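Local coordinates for protein serine protease pet (PDB 4OM9) that acts as a secreted serine protease enterotoxin of enteroaggregative Escherichia coli and probably cleaves the host cytoskeletal protein alpha-fodrin, at residues A71-A74 with S79-Y82; Q128-R133 with T179-N184; A268-G273 with E307-G312; T560-N565 with D570-D575. All coordinates share one frame; numbering follows the deposited sequence.

Overall arrangement
From the N terminus the four contacts follow one another in series; none nests in or crosses another, and none touches another. Contact 1 closes a short loop between strands 66-70 and 82-85 in the first sheet of the protease domain. Contact 2 spans 45 intervening residues and ties helix 127-134, which follows that sheet, to a corner of strand 172-185 in the second; the centres of contacts 1 and 2 lie about 27 Å apart. Contact 3 joins successive coils at the start of the beta-helix. Contact 4 closes a loop between helix 552-558 and strand 576-583, far along the chain; its centre is about 56 Å from that of contact 3.

Contact 1: residues A71-A74 with S79-Y82; sequences AHNA and SANY
The carboxamide of Asn73 carries the hydroxyl of Ser79 over one face and meets Ser208 at its nitrogen end, where ND2 donates to Ser208 O. Ser79 OG stands 3.2 Å from Asn73 CG, almost straight above the amide plane, which explains why the equally near Asn73 ND2 makes no hydrogen bond with it: the N-H groups lie in the plane and cannot point up at the oxygen. The methyl of Ala80 sits on this same side of the plane, beyond the nitrogen, with CB 4.2 Å from Asn73 ND2.

This is a loop of the first sheet of a protease of the PA clan, the chymotrypsin-like fold. His72, in the sequence Ala-His-Asn-Ala, touches Ser208, and its backbone N bonds to Asp101 OD1; the three residues are consistent with the family's catalytic triad. The contact therefore adjoins the probable active site through His72 and Ser208. The turn 71-74 is tied by Ala74 N to Ala71 O at 3.1 Å, and Asn73 ND2 links it to the Ser208 loop. At the other end of the contact Ala74 is poorly ordered, and Asn81 ND2 approaches Ala74 CA at 4.1 Å.

Contact 2: residues Q128-R133 with T179-N184; sequences QNIIDR and TNLRAN
A guanidinium group lies against an isoleucine methyl without any hydrogen bond joining the two segments: Arg182 NH1 is 4.2 Å from Ile130 CD1, at an oblique approach. A bend at the third torsion (chi3 82°) sets the guanidinium beside the helix. Its polar atoms are used on the start of helix 127-134 and the loop before it: NH2 donates to Tyr123 O, NH1 to Asn127 OD1, and the group makes a cation-pi contact with Tyr123.

The rest of the contact is apolar. Leu181 CD1 reaches Ile130 CG2 at 4.1 Å, and the two side chains run alongside each other, pointing opposite ways. Leu181 CD1 also meets Ile131 CG1 at 4.3 Å, so it rests against two consecutive helix residues.

The corner that presents Leu181 has its own hydrogen bond. Asn180 OD1 accepts from Arg182 N at 3.0 Å in an Asx turn, the donor standing 46° out of the carbonyl plane. Overlapping it at Asn180, Thr179 and Asn180 both face Glu192 in a classic beta bulge. The helix, between the two antiparallel sheets of the chymotrypsin-like protease domain in sequence, is thus joined to the second. With no polar bond across, dispersion and burial of Ile130 and Leu181 carry the direct contact, while arginine binding the helix start and the loop before it supplies the directional part.

Contact 3: residues A268-G273 with E307-G312; sequences ATIGGG and ENLDLG
Two neighbouring coils of a right-handed parallel beta-helix, the stalk of this autotransporter passenger, meet here near its first turn. Strand 267-271 runs parallel to 301-305, and the chain then rounds a corner to strand 309-310 of another face; the contact joins the end of the first strand to that corner. Glu307 makes the polar link: Gly272 N donates to Glu307 OE2 at 2.8 Å, with an N-H...O angle of 158°. The bond is nearly straight at the hydrogen, yet it reaches the oxygen 55° out of the carboxylate plane. Glu307 CG stands between its own backbone N and carbonyl carbon (chi1 51°), and the chain is extended beyond, which lays the side chain along the glycine backbone.

Inside the corner the contact is hydrophobic. Leu309 CD1 comes to 3.8 Å from Ile270 CG2, with Leu309 CD2 slightly farther from the same methyl, so one branch of the isoleucine meets the forked end of the leucine. Leu295 on Ile270, and Phe316 and Phe336 on Leu309, extend this packing into the coil interior. A water placed between Ile270 O and Glu307 O is doubtful as a bridge, since its approach to Glu307 O is too short.

Strand 309-310 ends in an Asx turn, in which Asp310 OD1 accepts from Gly312 N at 2.9 Å. Next to the Gly272 bond, at Gly271, which lacks a side chain, Glu307 OE2 passes 3.6 Å from Gly271 CA.

Contact 4: residues T560-N565 with D570-D575; sequences TTYKSN and DLSQPD
Asp570 OD1 is gripped twice by Ser572: the backbone N donates at 2.9 Å to its anti lone pair, and Ser572 OG donates to OD1 at 2.7 Å from above the carboxylate plane. The first of these bonds defines an Asx turn, and its N-H...O angle of 165° shows it to be nearly straight. It works together with a type I beta turn, Asp570 to Gln573, in which Gln573 N bonds to Asp570 O. The glutamine reaches back as well, its OE1 accepting from Asp570 N at 2.8 Å. The remaining aspartate oxygen, OD2, approaches Asn565 ND2 at 2.9 Å.

Held this way, the turn offers its backbone to an aromatic face. Gln573 CA stands over the centre of the Tyr562 ring, 4.1 Å from the centroid and 9° off the normal, a clear CH-pi contact, while Thr560 C lies over the opposite face, toward the rim. With CG placed between its backbone N and carbonyl carbon (chi1 54°), Tyr562 sends its ring across the turn, and its phenol end meets the proline: Pro574 CD is 3.5 Å from Tyr562 CZ. At the ring's base, Tyr562 CB packs on Asp570 CB at 3.6 Å.

The contact closes a surface loop that follows helix 552-558 and leads into strand 576-583 of the beta-helix. Tyr562 also touches Arg11, which puts the loop against the N-terminal helix 10-17, whereas Gln573 O accepts from Trp576 NE1 where the chain enters strand 576-583.

Contact 1: residues A71-A74 with S79-Y82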
# COMPACT_ATOMS: atom_id res chain seq x y z
N ALA A 71 -15.69 -40.66 5.78
CA ALA A 71 -17.01 -41.31 5.80
C ALA A 71 -17.65 -41.33 7.18
O ALA A 71 -18.85 -41.05 7.30
CB ALA A 71 -16.92 -42.76 5.25
N HIS A 72 -16.88 -41.65 8.22
CA HIS A 72 -17.45 -41.76 9.56
C HIS A 72 -17.65 -40.39 10.20
O HIS A 72 -17.92 -40.28 11.40
CB HIS A 72 -16.59 -42.68 10.45
CG HIS A 72 -15.35 -42.03 11.01
ND1 HIS A 72 -14.23 -41.79 10.26
CD2 HIS A 72 -15.06 -41.62 12.27
CE1 HIS A 72 -13.29 -41.24 11.02
NE2 HIS A 72 -13.78 -41.13 12.24
N ASN A 73 -17.52 -39.34 9.38
CA ASN A 73 -17.92 -38.00 9.79
C ASN A 73 -19.42 -37.82 9.63
O ASN A 73 -19.98 -36.78 9.99
CB ASN A 73 -17.16 -36.94 8.98
CG ASN A 73 -16.15 -36.18 9.81
OD1 ASN A 73 -15.83 -36.57 10.94
ND2 ASN A 73 -15.62 -35.08 9.26
N ALA A 74 -20.08 -38.83 9.06
CA ALA A 74 -21.53 -38.84 8.97
C ALA A 74 -22.13 -38.93 10.37
O ALA A 74 -23.12 -38.26 10.68
CB ALA A 74 -22.00 -39.99 8.11
N SER A 79 -20.70 -32.13 11.15
CA SER A 79 -19.29 -31.80 10.93
C SER A 79 -19.00 -31.50 9.46
O SER A 79 -18.29 -30.54 9.16
CB SER A 79 -18.36 -32.92 11.42
OG SER A 79 -18.36 -34.00 10.51
N ALA A 80 -19.55 -32.32 8.56
CA ALA A 80 -19.32 -32.18 7.13
C ALA A 80 -20.60 -32.25 6.28
O ALA A 80 -20.54 -32.03 5.08
CB ALA A 80 -18.32 -33.23 6.66
N ASN A 81 -21.74 -32.56 6.89
CA ASN A 81 -23.02 -32.53 6.16
C ASN A 81 -23.50 -31.09 5.88
O ASN A 81 -24.26 -30.85 4.96
CB ASN A 81 -24.11 -33.31 6.92
CG ASN A 81 -23.98 -34.84 6.75
OD1 ASN A 81 -24.84 -35.47 6.13
ND2 ASN A 81 -22.92 -35.42 7.28
N TYR A 82 -23.06 -30.14 6.70
CA TYR A 82 -23.45 -28.74 6.58
C TYR A 82 -22.18 -27.91 6.43
O TYR A 82 -21.37 -27.83 7.34
CB TYR A 82 -24.26 -28.29 7.80
CG TYR A 82 -25.42 -29.20 8.14
CD1 TYR A 82 -26.19 -29.78 7.13
CD2 TYR A 82 -25.75 -29.50 9.46
CE1 TYR A 82 -27.25 -30.61 7.43
CE2 TYR A 82 -26.81 -30.34 9.76
CZ TYR A 82 -27.56 -30.89 8.75
OH TYR A 82 -28.62 -31.73 9.03

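Contact 2: residues Q128-R133 with T179-N184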
# COMPACT_ATOMS: atom_id res chain seq x y z
N GLN A 128 8.62 -44.63 -5.04
CA GLN A 128 9.68 -43.76 -5.53
C GLN A 128 9.13 -42.58 -6.37
O GLN A 128 9.64 -41.46 -6.27
CB GLN A 128 10.70 -44.55 -6.34
CG GLN A 128 11.97 -43.77 -6.67
CD GLN A 128 12.71 -43.26 -5.44
OE1 GLN A 128 13.36 -44.02 -4.71
NE2 GLN A 128 12.63 -41.94 -5.21
N ASN A 129 8.11 -42.84 -7.18
CA ASN A 129 7.52 -41.82 -8.04
C ASN A 129 6.86 -40.72 -7.21
O ASN A 129 6.98 -39.53 -7.52
CB ASN A 129 6.50 -42.43 -9.00
CG ASN A 129 7.12 -42.87 -10.32
OD1 ASN A 129 8.35 -42.87 -10.48
ND2 ASN A 129 6.28 -43.25 -11.27
N ILE A 130 6.16 -41.13 -6.17
CA ILE A 130 5.49 -40.20 -5.28
C ILE A 130 6.51 -39.35 -4.50
O ILE A 130 6.32 -38.15 -4.30
CB ILE A 130 4.55 -40.97 -4.32
CG1 ILE A 130 3.51 -41.74 -5.15
CG2 ILE A 130 3.87 -40.04 -3.35
CD1 ILE A 130 2.46 -42.44 -4.31
N ILE A 131 7.60 -39.99 -4.08
CA ILE A 131 8.66 -39.31 -3.36
C ILE A 131 9.30 -38.25 -4.24
O ILE A 131 9.47 -37.11 -3.81
CB ILE A 131 9.73 -40.31 -2.87
CG1 ILE A 131 9.15 -41.20 -1.76
CG2 ILE A 131 10.99 -39.56 -2.38
CD1 ILE A 131 9.90 -42.47 -1.54
N ASP A 132 9.62 -38.61 -5.48
CA ASP A 132 10.23 -37.67 -6.41
C ASP A 132 9.27 -36.52 -6.81
O ASP A 132 9.73 -35.40 -7.02
CB ASP A 132 10.73 -38.43 -7.64
CG ASP A 132 11.96 -39.31 -7.33
OD1 ASP A 132 12.79 -38.91 -6.48
OD2 ASP A 132 12.09 -40.41 -7.92
N ARG A 133 7.97 -36.79 -6.89
CA ARG A 133 7.00 -35.77 -7.28
C ARG A 133 6.66 -34.81 -6.13
O ARG A 133 6.44 -33.62 -6.35
CB ARG A 133 5.70 -36.40 -7.81
CG ARG A 133 4.62 -35.36 -8.15
CD ARG A 133 3.47 -35.92 -8.97
NE ARG A 133 3.91 -36.50 -10.23
CZ ARG A 133 4.22 -35.78 -11.30
NH1 ARG A 133 4.16 -34.46 -11.26
NH2 ARG A 133 4.61 -36.38 -12.42
N THR A 179 5.60 -40.30 7.50
CA THR A 179 6.37 -41.39 8.11
C THR A 179 6.04 -42.76 7.51
O THR A 179 6.83 -43.69 7.62
CB THR A 179 6.14 -41.44 9.63
OG1 THR A 179 4.74 -41.47 9.91
CG2 THR A 179 6.75 -40.21 10.32
N ASN A 180 4.88 -42.89 6.87
CA ASN A 180 4.56 -44.09 6.11
C ASN A 180 3.53 -43.81 5.01
O ASN A 180 2.34 -43.61 5.29
CB ASN A 180 4.04 -45.20 7.03
CG ASN A 180 4.18 -46.59 6.41
OD1 ASN A 180 4.34 -46.73 5.19
ND2 ASN A 180 4.11 -47.63 7.25
N LEU A 181 4.00 -43.82 3.77
CA LEU A 181 3.13 -43.70 2.61
C LEU A 181 2.06 -44.77 2.55
O LEU A 181 0.99 -44.52 2.05
CB LEU A 181 3.95 -43.74 1.33
CG LEU A 181 4.51 -42.39 0.87
CD1 LEU A 181 5.34 -42.56 -0.40
CD2 LEU A 181 3.36 -41.39 0.67
N ARG A 182 2.37 -45.98 3.02
CA ARG A 182 1.41 -47.06 2.95
C ARG A 182 1.35 -47.81 4.27
O ARG A 182 1.90 -48.92 4.40
CB ARG A 182 1.74 -48.03 1.80
CG ARG A 182 2.56 -47.42 0.66
CD ARG A 182 2.32 -48.10 -0.70
NE ARG A 182 1.12 -47.57 -1.31
CZ ARG A 182 1.10 -46.75 -2.36
NH1 ARG A 182 2.21 -46.36 -2.96
NH2 ARG A 182 -0.07 -46.34 -2.82
N ALA A 183 0.69 -47.20 5.25
CA ALA A 183 0.44 -47.83 6.54
C ALA A 183 -0.71 -48.85 6.44
O ALA A 183 -1.75 -48.56 5.86
CB ALA A 183 0.12 -46.79 7.58
N ASN A 184 -0.50 -50.03 7.03
CA ASN A 184 -1.48 -51.11 6.98
C ASN A 184 -2.53 -50.99 8.07
O ASN A 184 -2.34 -51.44 9.20
CB ASN A 184 -0.78 -52.47 7.09
CG ASN A 184 -1.76 -53.64 7.20
OD1 ASN A 184 -2.75 -53.72 6.47
ND2 ASN A 184 -1.49 -54.54 8.13

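Contact 3: residues A268-G273 with E307-G312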
# COMPACT_ATOMS: atom_id res chain seq x y z
N ALA A 268 -33.11 -25.78 -27.82
CA ALA A 268 -33.60 -26.80 -26.92
C ALA A 268 -34.74 -26.23 -26.11
O ALA A 268 -34.55 -25.25 -25.37
CB ALA A 268 -32.49 -27.30 -26.02
N THR A 269 -35.91 -26.84 -26.23
CA THR A 269 -37.09 -26.35 -25.54
C THR A 269 -37.36 -27.21 -24.31
O THR A 269 -37.32 -28.43 -24.38
CB THR A 269 -38.32 -26.35 -26.48
OG1 THR A 269 -38.14 -25.33 -27.48
CG2 THR A 269 -39.58 -26.08 -25.71
N ILE A 270 -37.60 -26.56 -23.17
CA ILE A 270 -37.66 -27.28 -21.90
C ILE A 270 -38.95 -27.05 -21.14
O ILE A 270 -39.32 -25.91 -20.87
CB ILE A 270 -36.50 -26.89 -20.94
CG1 ILE A 270 -35.16 -26.95 -21.66
CG2 ILE A 270 -36.50 -27.78 -19.70
CD1 ILE A 270 -33.94 -26.86 -20.69
N GLY A 271 -39.62 -28.14 -20.77
CA GLY A 271 -40.84 -28.07 -20.00
C GLY A 271 -41.49 -29.44 -19.86
O GLY A 271 -41.28 -30.32 -20.69
N GLY A 272 -42.26 -29.62 -18.79
CA GLY A 272 -43.03 -30.84 -18.60
C GLY A 272 -42.16 -32.04 -18.34
O GLY A 272 -42.53 -33.17 -18.63
N GLY A 273 -40.97 -31.78 -17.79
CA GLY A 273 -40.00 -32.84 -17.54
C GLY A 273 -39.31 -33.31 -18.81
O GLY A 273 -38.77 -34.41 -18.86
N GLU A 307 -42.12 -22.72 -19.26
CA GLU A 307 -42.69 -22.61 -17.93
C GLU A 307 -41.54 -22.46 -16.97
O GLU A 307 -40.38 -22.56 -17.36
CB GLU A 307 -43.53 -23.86 -17.59
CG GLU A 307 -42.77 -25.16 -17.83
CD GLU A 307 -43.60 -26.43 -17.56
OE1 GLU A 307 -44.83 -26.42 -17.79
OE2 GLU A 307 -43.00 -27.44 -17.14
N ASN A 308 -41.86 -22.22 -15.71
CA ASN A 308 -40.86 -22.22 -14.66
C ASN A 308 -40.15 -23.56 -14.68
O ASN A 308 -40.78 -24.61 -14.83
CB ASN A 308 -41.50 -21.95 -13.31
CG ASN A 308 -42.05 -20.56 -13.22
OD1 ASN A 308 -41.79 -19.73 -14.09
ND2 ASN A 308 -42.82 -20.29 -12.17
N LEU A 309 -38.82 -23.49 -14.59
CA LEU A 309 -37.99 -24.67 -14.50
C LEU A 309 -37.30 -24.67 -13.13
O LEU A 309 -36.63 -23.70 -12.75
CB LEU A 309 -36.96 -24.71 -15.64
CG LEU A 309 -36.04 -25.95 -15.60
CD1 LEU A 309 -36.81 -27.22 -15.97
CD2 LEU A 309 -34.81 -25.78 -16.48
N ASP A 310 -37.52 -25.76 -12.39
CA ASP A 310 -36.90 -25.97 -11.11
C ASP A 310 -36.10 -27.25 -11.24
O ASP A 310 -36.68 -28.33 -11.37
CB ASP A 310 -37.93 -26.08 -9.98
CG ASP A 310 -37.28 -26.13 -8.58
OD1 ASP A 310 -36.07 -26.45 -8.49
OD2 ASP A 310 -37.97 -25.85 -7.57
N LEU A 311 -34.77 -27.10 -11.22
CA LEU A 311 -33.87 -28.22 -11.47
C LEU A 311 -33.51 -28.94 -10.19
O LEU A 311 -32.66 -29.81 -10.21
CB LEU A 311 -32.59 -27.76 -12.17
CG LEU A 311 -32.51 -27.74 -13.70
CD1 LEU A 311 -31.08 -28.01 -14.14
CD2 LEU A 311 -33.49 -28.71 -14.37
N GLY A 312 -34.17 -28.58 -9.10
CA GLY A 312 -33.85 -29.13 -7.80
C GLY A 312 -32.36 -29.00 -7.47
O GLY A 312 -31.81 -27.90 -7.39
O HOH W 1 -39.54 -24.78 -17.85

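Contact 4: residues T560-N565 with D570-D575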
# COMPACT_ATOMS: atom_id res chain seq x y z
N THR A 560 5.52 -6.84 22.13
CA THR A 560 4.62 -7.38 21.12
C THR A 560 3.29 -7.87 21.69
O THR A 560 2.84 -8.96 21.36
CB THR A 560 5.26 -8.56 20.34
OG1 THR A 560 5.55 -9.63 21.24
CG2 THR A 560 6.54 -8.12 19.63
N THR A 561 2.63 -7.06 22.51
CA THR A 561 1.32 -7.41 23.05
C THR A 561 0.24 -7.51 21.95
O THR A 561 -0.81 -8.14 22.15
CB THR A 561 0.86 -6.40 24.12
OG1 THR A 561 0.76 -5.09 23.55
CG2 THR A 561 1.86 -6.37 25.28
N TYR A 562 0.50 -6.90 20.80
CA TYR A 562 -0.45 -6.94 19.69
C TYR A 562 -0.71 -8.36 19.14
O TYR A 562 -1.68 -8.58 18.41
CB TYR A 562 0.03 -6.01 18.57
CG TYR A 562 1.44 -6.27 18.08
CD1 TYR A 562 1.70 -7.28 17.16
CD2 TYR A 562 2.51 -5.50 18.53
CE1 TYR A 562 2.99 -7.51 16.70
CE2 TYR A 562 3.79 -5.71 18.06
CZ TYR A 562 4.03 -6.73 17.16
OH TYR A 562 5.31 -6.97 16.69
N LYS A 563 0.16 -9.30 19.50
CA LYS A 563 0.10 -10.68 19.01
C LYS A 563 -0.94 -11.51 19.73
O LYS A 563 -1.36 -12.54 19.23
CB LYS A 563 1.46 -11.38 19.15
CG LYS A 563 2.54 -10.92 18.18
CD LYS A 563 3.84 -11.69 18.45
CE LYS A 563 4.83 -11.56 17.30
NZ LYS A 563 6.02 -12.45 17.47
N SER A 564 -1.34 -11.07 20.91
CA SER A 564 -2.20 -11.90 21.75
C SER A 564 -3.40 -11.13 22.28
O SER A 564 -4.07 -11.57 23.23
CB SER A 564 -1.38 -12.47 22.92
OG SER A 564 -0.13 -13.00 22.48
N ASN A 565 -3.69 -9.99 21.68
CA ASN A 565 -4.77 -9.15 22.18
C ASN A 565 -6.11 -9.39 21.50
O ASN A 565 -7.02 -8.59 21.63
CB ASN A 565 -4.38 -7.66 22.06
CG ASN A 565 -4.23 -7.19 20.60
OD1 ASN A 565 -4.48 -7.95 19.65
ND2 ASN A 565 -3.83 -5.93 20.43
N ASP A 570 -3.33 -4.01 14.83
CA ASP A 570 -3.06 -3.06 15.90
C ASP A 570 -2.33 -1.85 15.34
O ASP A 570 -1.47 -2.01 14.48
CB ASP A 570 -2.25 -3.73 17.01
CG ASP A 570 -2.27 -2.96 18.32
OD1 ASP A 570 -1.59 -1.91 18.41
OD2 ASP A 570 -2.95 -3.43 19.26
N LEU A 571 -2.66 -0.66 15.82
CA LEU A 571 -1.98 0.56 15.37
C LEU A 571 -0.47 0.58 15.68
O LEU A 571 0.30 1.29 15.04
CB LEU A 571 -2.64 1.78 16.02
CG LEU A 571 -3.99 2.23 15.47
CD1 LEU A 571 -4.56 3.27 16.41
CD2 LEU A 571 -3.83 2.80 14.07
N SER A 572 -0.06 -0.20 16.68
CA SER A 572 1.33 -0.27 17.04
C SER A 572 2.06 -1.49 16.45
O SER A 572 3.23 -1.71 16.77
CB SER A 572 1.46 -0.30 18.56
OG SER A 572 1.02 -1.56 19.04
N GLN A 573 1.40 -2.28 15.60
CA GLN A 573 2.08 -3.43 15.00
C GLN A 573 3.05 -2.91 13.93
O GLN A 573 2.86 -1.82 13.39
CB GLN A 573 1.09 -4.44 14.39
CG GLN A 573 0.58 -4.05 12.98
CD GLN A 573 -0.58 -4.92 12.51
OE1 GLN A 573 -1.41 -5.36 13.31
NE2 GLN A 573 -0.61 -5.20 11.22
N PRO A 574 4.10 -3.68 13.62
CA PRO A 574 5.07 -3.14 12.65
C PRO A 574 4.73 -3.53 11.22
O PRO A 574 5.30 -2.98 10.28
CB PRO A 574 6.38 -3.80 13.09
CG PRO A 574 5.92 -5.17 13.58
CD PRO A 574 4.61 -4.90 14.29
N ASP A 575 3.82 -4.48 11.05
CA ASP A 575 3.58 -5.04 9.74
C ASP A 575 2.47 -4.30 9.00
O ASP A 575 1.29 -4.48 9.28
CB ASP A 575 3.26 -6.54 9.84
CG ASP A 575 2.35 -6.87 11.02
OD1 ASP A 575 2.62 -6.38 12.14
OD2 ASP A 575 1.39 -7.65 10.84
O HOH W 2 -1.41 -7.37 15.52